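Local coordinates for protein pngf-ii (Elizabethkingia meningoseptica, PDB 4R4X) that acts as a peptide:N-glycosidase, probably hydrolysing the amide bond that joins N-linked glycans to asparagine side chains of glycoproteins, at residues T169-D172 with A173-K177; P337-G341 with K342-I346; G502-A506 with G507-I511. One frame throughout, in Å; residues are numbered along the deposited sequence.

How the interactions relate
The three contacts follow one another along the chain, each a local contact where one element of secondary structure gives way to the next. Interaction 1, a strand-to-helix cap, lies in the N-terminal domain; interaction 2, a helix-to-strand turn, and interaction 3, a strand-to-strand loop, belong to the two parts related to PNGase F. The centres of interactions 1 and 2 are about 33 Å apart, those of 2 and 3 about 25 Å, and those of 1 and 3 about 54 Å, on opposite sides of the chain's centre. None touches another. Strands 343-350 and 493-504 run in the same antiparallel sheet, so interactions 2 and 3 mark places on a framework that spans both PNGase F-like parts.

Interaction 1: T169-D172 with A173-K177; sequences TEKD and ALTYK
The carboxylate of D172 and the first turn of helix 173-182, at T175, illustrate helix N-capping by an aspartate that serves one residue twice. From CB the side chain turns back over the helix start: CG sits between the backbone N and the carbonyl carbon (chi1 70°), and comes within 3.2 Å of T175 OG1. The two oxygens then divide the work. OD1 accepts the capping bond from T175 N at 2.8 Å, the donor approaching from above the carboxylate plane. OD2 accepts from T175 OG1 over 2.6 Å, on its syn side and about 30° out of that plane. Gripped at both ends, the carboxylate has its rotation fixed, and a negative charge placed at a helix N-terminus would probably be favoured by the helix dipole.

The backbone oxygen of D172 opens the regular helical bonding by accepting from Y176 N at 2.9 Å. Alongside, the aliphatic part of K171 slants across the methyl of T175, with K171 CD 3.9 Å from T175 CG2. The bend at chi2 (-70°) brings CD to that methyl; from there the chain runs on extended, and its end leads off from the helix.

K171 O binds T74 OG1, and K171 pairs with K73 through the backbone, tying the approach to the helix to strand 70-76, which runs parallel to strand 167-170. Y176 carries the helix onto that surface: its side chain lies against V72 and T74 of strand 70-76 and Q62 and A64 of strand 59-65, and its hydroxyl bonds E49 of strand 48-54.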
ATOM      1  N   THR A 169      26.393   8.021  -1.749  1.00 21.27           N
ATOM      2  CA  THR A 169      26.416   6.945  -2.743  1.00 20.98           C
ATOM      3  C   THR A 169      25.759   7.471  -4.021  1.00 19.03           C
ATOM      4  O   THR A 169      24.615   7.930  -3.988  1.00 16.32           O
ATOM      5  CB  THR A 169      25.666   5.685  -2.280  1.00 22.97           C
ATOM      6  OG1 THR A 169      26.189   5.232  -1.025  1.00 25.28           O
ATOM      7  CG2 THR A 169      25.802   4.569  -3.311  1.00 23.83           C
ATOM      8  N   GLU A 170      26.479   7.386  -5.126  1.00 18.25           N
ATOM      9  CA  GLU A 170      25.976   7.813  -6.401  1.00 18.90           C
ATOM     10  C   GLU A 170      25.026   6.759  -6.954  1.00 17.52           C
ATOM     11  O   GLU A 170      25.312   5.552  -6.909  1.00 16.31           O
ATOM     12  CB  GLU A 170      27.109   8.091  -7.405  1.00 21.80           C
ATOM     13  CG  GLU A 170      26.569   8.603  -8.736  1.00 24.56           C
ATOM     14  CD  GLU A 170      27.615   9.196  -9.683  1.00 29.95           C
ATOM     15  OE1 GLU A 170      28.819   9.181  -9.357  1.00 33.90           O
ATOM     16  OE2 GLU A 170      27.224   9.665 -10.778  1.00 30.69           O
ATOM     17  N   LYS A 171      23.903   7.225  -7.474  1.00 15.95           N
ATOM     18  CA  LYS A 171      22.899   6.372  -8.114  1.00 15.67           C
ATOM     19  C   LYS A 171      22.515   6.881  -9.475  1.00 15.48           C
ATOM     20  O   LYS A 171      22.682   8.052  -9.772  1.00 15.88           O
ATOM     21  CB  LYS A 171      21.606   6.373  -7.295  1.00 16.00           C
ATOM     22  CG  LYS A 171      21.746   6.052  -5.824  1.00 16.91           C
ATOM     23  CD  LYS A 171      22.099   4.608  -5.582  1.00 17.96           C
ATOM     24  CE  LYS A 171      22.107   4.332  -4.088  1.00 18.82           C
ATOM     25  NZ  LYS A 171      22.496   2.931  -3.759  1.00 19.61           N
ATOM     26  N   ASP A 172      21.897   6.019 -10.273  1.00 15.42           N
ATOM     27  CA  ASP A 172      21.250   6.473 -11.500  1.00 16.57           C
ATOM     28  C   ASP A 172      20.040   7.333 -11.141  1.00 15.97           C
ATOM     29  O   ASP A 172      19.540   7.274 -10.012  1.00 15.11           O
ATOM     30  CB  ASP A 172      20.850   5.283 -12.371  1.00 17.63           C
ATOM     31  CG  ASP A 172      19.697   4.480 -11.788  1.00 18.52           C
ATOM     32  OD1 ASP A 172      18.539   4.925 -11.930  1.00 20.02           O
ATOM     33  OD2 ASP A 172      19.941   3.409 -11.197  1.00 21.16           O
ATOM     34  N   ALA A 173      19.543   8.107 -12.107  1.00 15.91           N
ATOM     35  CA  ALA A 173      18.487   9.075 -11.824  1.00 16.03           C
ATOM     36  C   ALA A 173      17.177   8.415 -11.353  1.00 15.83           C
ATOM     37  O   ALA A 173      16.493   8.945 -10.492  1.00 15.85           O
ATOM     38  CB  ALA A 173      18.230   9.965 -13.040  1.00 16.61           C
ATOM     39  N   LEU A 174      16.820   7.281 -11.931  1.00 15.85           N
ATOM     40  CA  LEU A 174      15.572   6.616 -11.549  1.00 16.64           C
ATOM     41  C   LEU A 174      15.656   6.098 -10.127  1.00 14.97           C
ATOM     42  O   LEU A 174      14.708   6.223  -9.361  1.00 14.03           O
ATOM     43  CB  LEU A 174      15.237   5.462 -12.495  1.00 18.59           C
ATOM     44  CG  LEU A 174      14.807   5.898 -13.900  1.00 20.80           C
ATOM     45  CD1 LEU A 174      14.688   4.676 -14.802  1.00 22.50           C
ATOM     46  CD2 LEU A 174      13.506   6.681 -13.868  1.00 22.48           C
ATOM     47  N   THR A 175      16.780   5.487  -9.791  1.00 13.48           N
ATOM     48  CA  THR A 175      17.001   4.975  -8.449  1.00 13.69           C
ATOM     49  C   THR A 175      17.036   6.099  -7.399  1.00 13.36           C
ATOM     50  O   THR A 175      16.496   5.959  -6.306  1.00 12.86           O
ATOM     51  CB  THR A 175      18.303   4.145  -8.404  1.00 13.65           C
ATOM     52  OG1 THR A 175      18.178   3.059  -9.324  1.00 14.11           O
ATOM     53  CG2 THR A 175      18.566   3.618  -7.023  1.00 14.00           C
ATOM     54  N   TYR A 176      17.711   7.188  -7.733  1.00 14.03           N
ATOM     55  CA  TYR A 176      17.779   8.373  -6.878  1.00 14.29           C
ATOM     56  C   TYR A 176      16.354   8.796  -6.430  1.00 14.17           C
ATOM     57  O   TYR A 176      16.073   8.936  -5.230  1.00 13.06           O
ATOM     58  CB  TYR A 176      18.499   9.488  -7.649  1.00 14.37           C
ATOM     59  CG  TYR A 176      18.547  10.813  -6.949  1.00 14.46           C
ATOM     60  CD1 TYR A 176      19.562  11.109  -6.037  1.00 14.62           C
ATOM     61  CD2 TYR A 176      17.616  11.796  -7.236  1.00 14.54           C
ATOM     62  CE1 TYR A 176      19.608  12.326  -5.384  1.00 14.76           C
ATOM     63  CE2 TYR A 176      17.666  13.020  -6.605  1.00 14.99           C
ATOM     64  CZ  TYR A 176      18.665  13.271  -5.684  1.00 14.59           C
ATOM     65  OH  TYR A 176      18.672  14.462  -5.052  1.00 16.06           O
ATOM     66  N   LYS A 177      15.459   8.957  -7.402  1.00 14.16           N
ATOM     67  CA  LYS A 177      14.090   9.404  -7.122  1.00 15.22           C
ATOM     68  C   LYS A 177      13.336   8.370  -6.306  1.00 14.80           C
ATOM     69  O   LYS A 177      12.568   8.715  -5.399  1.00 13.75           O
ATOM     70  CB  LYS A 177      13.323   9.673  -8.424  1.00 16.70           C
ATOM     71  CG  LYS A 177      13.866  10.829  -9.256  1.00 19.02           C
ATOM     72  CD  LYS A 177      13.620  12.161  -8.592  1.00 22.20           C
ATOM     73  CE  LYS A 177      13.966  13.309  -9.524  1.00 24.75           C
ATOM     74  NZ  LYS A 177      13.465  14.560  -8.934  1.00 27.36           N
TER

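Interaction 2: P337-G341 with K342-I346; sequences PQLSG and KEILI
L339 and I344 touch by their methyls, CD2 of the leucine lying 3.8 Å from CD1 of the isoleucine, with the two side chains slanting across each other. I344 reaches that place with CG1 between its backbone N and carbonyl carbon (chi1 68°), its chain then running out straight to CD1. Beside this apolar pair the chain reverses in a type II beta turn from L339 to K342, closed by a weak hydrogen bond of 3.4 Å from K342 N to L339 O. G341 takes the third position of the turn with positive phi, a conformation that favours glycine.

The side chain of K342 folds back along the turn toward the end of helix 336-339. Its CG passes 3.5 Å from S340 O, and its CD the same distance from Q338 O. A bend at the last torsion (chi4 91°) brings NZ round to Q338 O, to which it makes a weak bond of 3.4 Å; P337 O lies nearby at 3.6 Å. A cation near carbonyls at the end of a helix would probably be favoured, and it would probably be steadied further by E257, with which NZ forms a long, weak ion pair.

Further out, S340 OG bonds I226 N, fixing the first corner of the turn, while G341 and K342 bond through their backbones to P224 and I223. Strand 343-350 then enters the antiparallel sheet between strands 216-222 and 248-253. L339 and I344 both rest on I253 of strand 248-253, and P337 and Q338 lay the helix end against V379 of strand 378-384.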
ATOM      1  N   PRO A 337      -5.250  -1.153  15.347  1.00 16.53           N
ATOM      2  CA  PRO A 337      -5.192  -1.609  16.748  1.00 16.63           C
ATOM      3  C   PRO A 337      -4.715  -3.055  16.931  1.00 17.57           C
ATOM      4  O   PRO A 337      -4.150  -3.370  17.964  1.00 17.00           O
ATOM      5  CB  PRO A 337      -6.633  -1.453  17.238  1.00 16.67           C
ATOM      6  CG  PRO A 337      -7.206  -0.397  16.343  1.00 16.95           C
ATOM      7  CD  PRO A 337      -6.594  -0.677  14.989  1.00 16.09           C
ATOM      8  N   GLN A 338      -4.938  -3.914  15.942  1.00 16.81           N
ATOM      9  CA  GLN A 338      -4.502  -5.292  16.002  1.00 18.57           C
ATOM     10  C   GLN A 338      -3.043  -5.431  15.548  1.00 19.42           C
ATOM     11  O   GLN A 338      -2.393  -6.399  15.901  1.00 23.14           O
ATOM     12  CB  GLN A 338      -5.443  -6.163  15.149  1.00 19.21           C
ATOM     13  CG  GLN A 338      -5.200  -7.664  15.163  1.00 21.02           C
ATOM     14  CD  GLN A 338      -5.490  -8.316  16.509  1.00 21.70           C
ATOM     15  OE1 GLN A 338      -4.736  -9.178  16.976  1.00 25.37           O
ATOM     16  NE2 GLN A 338      -6.575  -7.906  17.136  1.00 20.23           N
ATOM     17  N   LEU A 339      -2.534  -4.468  14.778  1.00 17.93           N
ATOM     18  CA  LEU A 339      -1.162  -4.548  14.215  1.00 17.45           C
ATOM     19  C   LEU A 339      -0.112  -3.772  14.985  1.00 17.11           C
ATOM     20  O   LEU A 339       1.041  -4.192  15.047  1.00 17.69           O
ATOM     21  CB  LEU A 339      -1.162  -4.037  12.780  1.00 17.65           C
ATOM     22  CG  LEU A 339      -1.996  -4.815  11.760  1.00 17.83           C
ATOM     23  CD1 LEU A 339      -2.224  -3.935  10.534  1.00 18.44           C
ATOM     24  CD2 LEU A 339      -1.302  -6.104  11.381  1.00 19.13           C
ATOM     25  N   SER A 340      -0.498  -2.633  15.554  1.00 17.31           N
ATOM     26  CA  SER A 340       0.459  -1.664  16.085  1.00 17.67           C
ATOM     27  C   SER A 340       1.344  -2.278  17.172  1.00 18.34           C
ATOM     28  O   SER A 340       0.844  -2.899  18.120  1.00 16.84           O
ATOM     29  CB  SER A 340      -0.277  -0.441  16.656  1.00 17.75           C
ATOM     30  OG  SER A 340       0.643   0.570  17.003  1.00 17.02           O
ATOM     31  N   GLY A 341       2.654  -2.128  17.000  1.00 18.65           N
ATOM     32  CA  GLY A 341       3.630  -2.448  18.040  1.00 20.33           C
ATOM     33  C   GLY A 341       3.698  -3.916  18.435  1.00 21.89           C
ATOM     34  O   GLY A 341       4.064  -4.225  19.560  1.00 24.50           O
ATOM     35  N   LYS A 342       3.313  -4.813  17.535  1.00 22.24           N
ATOM     36  CA  LYS A 342       3.273  -6.234  17.827  1.00 23.84           C
ATOM     37  C   LYS A 342       4.202  -6.986  16.916  1.00 22.12           C
ATOM     38  O   LYS A 342       4.425  -6.593  15.765  1.00 20.68           O
ATOM     39  CB  LYS A 342       1.888  -6.811  17.582  1.00 26.37           C
ATOM     40  CG  LYS A 342       0.814  -6.342  18.532  1.00 29.46           C
ATOM     41  CD  LYS A 342      -0.312  -7.349  18.558  1.00 31.33           C
ATOM     42  CE  LYS A 342      -1.237  -7.096  19.730  1.00 34.01           C
ATOM     43  NZ  LYS A 342      -2.337  -6.195  19.337  1.00 35.52           N
ATOM     44  N   GLU A 343       4.697  -8.103  17.425  1.00 21.36           N
ATOM     45  CA  GLU A 343       5.287  -9.110  16.565  1.00 22.91           C
ATOM     46  C   GLU A 343       4.120 -10.000  16.129  1.00 22.43           C
ATOM     47  O   GLU A 343       3.491 -10.689  16.951  1.00 23.90           O
ATOM     48  CB  GLU A 343       6.378  -9.904  17.297  1.00 25.13           C
ATOM     49  CG  GLU A 343       7.058 -10.928  16.398  1.00 28.52           C
ATOM     50  CD  GLU A 343       8.303 -11.542  17.036  1.00 31.89           C
ATOM     51  OE1 GLU A 343       8.306 -11.768  18.269  1.00 37.59           O
ATOM     52  OE2 GLU A 343       9.268 -11.797  16.290  1.00 32.56           O
ATOM     53  N   ILE A 344       3.792  -9.955  14.849  1.00 19.30           N
ATOM     54  CA  ILE A 344       2.589 -10.643  14.346  1.00 18.87           C
ATOM     55  C   ILE A 344       2.971 -11.859  13.544  1.00 17.97           C
ATOM     56  O   ILE A 344       4.050 -11.884  12.932  1.00 17.27           O
ATOM     57  CB  ILE A 344       1.740  -9.708  13.468  1.00 19.66           C
ATOM     58  CG1 ILE A 344       2.461  -9.355  12.156  1.00 19.89           C
ATOM     59  CG2 ILE A 344       1.380  -8.468  14.254  1.00 20.33           C
ATOM     60  CD1 ILE A 344       1.694  -8.433  11.218  1.00 21.22           C
ATOM     61  N   LEU A 345       2.113 -12.872  13.577  1.00 17.21           N
ATOM     62  CA  LEU A 345       2.175 -13.966  12.630  1.00 18.01           C
ATOM     63  C   LEU A 345       1.336 -13.567  11.410  1.00 17.45           C
ATOM     64  O   LEU A 345       0.108 -13.409  11.526  1.00 16.22           O
ATOM     65  CB  LEU A 345       1.605 -15.250  13.238  1.00 19.46           C
ATOM     66  CG  LEU A 345       2.409 -15.849  14.393  1.00 20.51           C
ATOM     67  CD1 LEU A 345       1.572 -16.866  15.158  1.00 21.71           C
ATOM     68  CD2 LEU A 345       3.674 -16.512  13.862  1.00 21.97           C
ATOM     69  N   ILE A 346       2.004 -13.449  10.263  1.00 16.62           N
ATOM     70  CA  ILE A 346       1.384 -13.030   8.999  1.00 16.17           C
ATOM     71  C   ILE A 346       1.648 -14.071   7.907  1.00 15.77           C
ATOM     72  O   ILE A 346       2.761 -14.607   7.781  1.00 15.57           O
ATOM     73  CB  ILE A 346       1.825 -11.611   8.567  1.00 16.34           C
ATOM     74  CG1 ILE A 346       1.224 -11.221   7.198  1.00 16.62           C
ATOM     75  CG2 ILE A 346       3.344 -11.493   8.498  1.00 17.30           C
ATOM     76  CD1 ILE A 346       1.238  -9.731   6.942  1.00 16.59           C
TER

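Interaction 3: G502-A506 with G507-I511; sequences GNLNA and GKHTI
H509 reaches back across the loop to N505, its imidazole spanning the bend between two strands. Two torsions set the ring there. CG stands beside the backbone N and opposite the carbonyl carbon (chi1 -67°), which carries the ring toward the loop, and chi2 near -82° turns it so that NE2 faces N505 O. The resulting bond is short, 2.7 Å from NE2 to O, and nearly straight at 163°. The oxygen lies at the ring's edge, close to the imidazole plane, although the donor is slightly tilted from the plane of the carbonyl it meets. ND1, on the same ring, bonds D447 OD2. With both nitrogens held, the ring cannot easily flip, and a carbonyl at NE2 and a carboxylate at ND1 would probably favour the doubly protonated imidazole.

L504 points into the same bend, and its CB comes within 4.2 Å of H509 NE2, approaching obliquely. Between them along the chain, G507 has positive phi and a backbone conformation that by itself calls for glycine, since a CB there would be jammed against A506 O. A506 N is held in turn by D415 OD1.

The geometry is that of a beta arch, joining strands of different sheets. Strand 493-504 pairs with strand 416-428, and L504 packs on A419 there and on L446 of strand 442-446, in the other sheet. Strand 507-514 instead lies between strands 406-412 and 442-446, where H509 also contacts F410 and L412.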
ATOM      1  N   GLY A 502     -24.493   0.509  14.900  1.00 16.78           N
ATOM      2  CA  GLY A 502     -24.860   1.504  15.901  1.00 16.87           C
ATOM      3  C   GLY A 502     -23.890   1.427  17.074  1.00 16.69           C
ATOM      4  O   GLY A 502     -22.826   0.813  16.969  1.00 16.15           O
ATOM      5  N   ASN A 503     -24.272   2.004  18.208  1.00 16.00           N
ATOM      6  CA  ASN A 503     -23.462   1.914  19.420  1.00 15.56           C
ATOM      7  C   ASN A 503     -23.835   0.660  20.215  1.00 16.66           C
ATOM      8  O   ASN A 503     -25.023   0.258  20.269  1.00 16.15           O
ATOM      9  CB  ASN A 503     -23.676   3.174  20.288  1.00 16.41           C
ATOM     10  CG  ASN A 503     -23.419   4.472  19.528  1.00 17.14           C
ATOM     11  OD1 ASN A 503     -22.526   4.569  18.667  1.00 16.76           O
ATOM     12  ND2 ASN A 503     -24.209   5.475  19.839  1.00 16.96           N
ATOM     13  N   LEU A 504     -22.845   0.016  20.825  1.00 15.07           N
ATOM     14  CA  LEU A 504     -23.082  -1.188  21.578  1.00 15.00           C
ATOM     15  C   LEU A 504     -22.768  -0.971  23.044  1.00 15.96           C
ATOM     16  O   LEU A 504     -21.754  -0.363  23.371  1.00 14.99           O
ATOM     17  CB  LEU A 504     -22.240  -2.346  21.057  1.00 15.30           C
ATOM     18  CG  LEU A 504     -22.464  -2.719  19.582  1.00 15.48           C
ATOM     19  CD1 LEU A 504     -21.500  -3.818  19.228  1.00 16.06           C
ATOM     20  CD2 LEU A 504     -23.903  -3.138  19.337  1.00 15.38           C
ATOM     21  N   ASN A 505     -23.664  -1.455  23.911  1.00 16.80           N
ATOM     22  CA  ASN A 505     -23.419  -1.441  25.364  1.00 18.16           C
ATOM     23  C   ASN A 505     -22.384  -2.476  25.774  1.00 17.43           C
ATOM     24  O   ASN A 505     -22.260  -3.519  25.159  1.00 16.74           O
ATOM     25  CB  ASN A 505     -24.703  -1.780  26.139  1.00 18.88           C
ATOM     26  CG  ASN A 505     -25.698  -0.659  26.131  1.00 20.89           C
ATOM     27  OD1 ASN A 505     -25.364   0.469  25.772  1.00 22.34           O
ATOM     28  ND2 ASN A 505     -26.951  -0.960  26.520  1.00 21.65           N
ATOM     29  N   ALA A 506     -21.685  -2.215  26.865  1.00 17.43           N
ATOM     30  CA  ALA A 506     -20.914  -3.274  27.506  1.00 18.17           C
ATOM     31  C   ALA A 506     -21.817  -4.483  27.856  1.00 17.50           C
ATOM     32  O   ALA A 506     -23.007  -4.326  28.130  1.00 17.43           O
ATOM     33  CB  ALA A 506     -20.221  -2.730  28.746  1.00 18.77           C
ATOM     34  N   GLY A 507     -21.260  -5.684  27.828  1.00 17.96           N
ATOM     35  CA  GLY A 507     -22.028  -6.885  28.140  1.00 18.35           C
ATOM     36  C   GLY A 507     -22.063  -7.838  26.966  1.00 19.10           C
ATOM     37  O   GLY A 507     -21.286  -7.704  26.021  1.00 18.38           O
ATOM     38  N   LYS A 508     -22.968  -8.802  27.037  1.00 19.11           N
ATOM     39  CA  LYS A 508     -22.985  -9.901  26.101  1.00 20.87           C
ATOM     40  C   LYS A 508     -23.723  -9.503  24.842  1.00 18.92           C
ATOM     41  O   LYS A 508     -24.737  -8.832  24.911  1.00 16.35           O
ATOM     42  CB  LYS A 508     -23.686 -11.113  26.719  1.00 24.90           C
ATOM     43  CG  LYS A 508     -22.813 -11.868  27.703  1.00 28.82           C
ATOM     44  CD  LYS A 508     -22.996 -13.392  27.630  1.00 32.70           C
ATOM     45  CE  LYS A 508     -21.674 -14.109  27.899  1.00 34.51           C
ATOM     46  NZ  LYS A 508     -21.833 -15.374  28.658  1.00 37.64           N
ATOM     47  N   HIS A 509     -23.223  -9.963  23.696  1.00 17.23           N
ATOM     48  CA  HIS A 509     -23.881  -9.739  22.423  1.00 16.71           C
ATOM     49  C   HIS A 509     -23.737 -10.970  21.560  1.00 16.30           C
ATOM     50  O   HIS A 509     -22.875 -11.817  21.798  1.00 16.69           O
ATOM     51  CB  HIS A 509     -23.273  -8.523  21.713  1.00 17.04           C
ATOM     52  CG  HIS A 509     -23.545  -7.227  22.408  1.00 18.02           C
ATOM     53  ND1 HIS A 509     -24.725  -6.527  22.251  1.00 19.54           N
ATOM     54  CD2 HIS A 509     -22.792  -6.507  23.269  1.00 18.27           C
ATOM     55  CE1 HIS A 509     -24.694  -5.440  22.996  1.00 19.35           C
ATOM     56  NE2 HIS A 509     -23.534  -5.407  23.628  1.00 20.04           N
ATOM     57  N   THR A 510     -24.605 -11.091  20.572  1.00 15.58           N
ATOM     58  CA  THR A 510     -24.509 -12.142  19.567  0.50 14.38           C
ATOM     59  C   THR A 510     -24.555 -11.561  18.162  1.00 15.02           C
ATOM     60  O   THR A 510     -25.271 -10.579  17.888  1.00 14.12           O
ATOM     61  CB  THR A 510     -25.656 -13.153  19.684  0.50 14.09           C
ATOM     62  OG1 THR A 510     -26.903 -12.496  19.401  0.50 13.82           O
ATOM     63  CG2 THR A 510     -25.659 -13.813  21.061  0.50 13.60           C
ATOM     64  N   ILE A 511     -23.768 -12.119  17.267  1.00 14.99           N
ATOM     65  CA  ILE A 511     -23.901 -11.754  15.869  1.00 15.83           C
ATOM     66  C   ILE A 511     -24.188 -13.051  15.140  1.00 15.42           C
ATOM     67  O   ILE A 511     -23.659 -14.106  15.506  1.00 16.20           O
ATOM     68  CB  ILE A 511     -22.665 -11.034  15.328  1.00 16.96           C
ATOM     69  CG1 ILE A 511     -22.616  -9.605  15.863  1.00 17.85           C
ATOM     70  CG2 ILE A 511     -22.704 -10.984  13.798  1.00 17.47           C
ATOM     71  CD1 ILE A 511     -21.291  -8.868  15.637  1.00 18.60           C
TER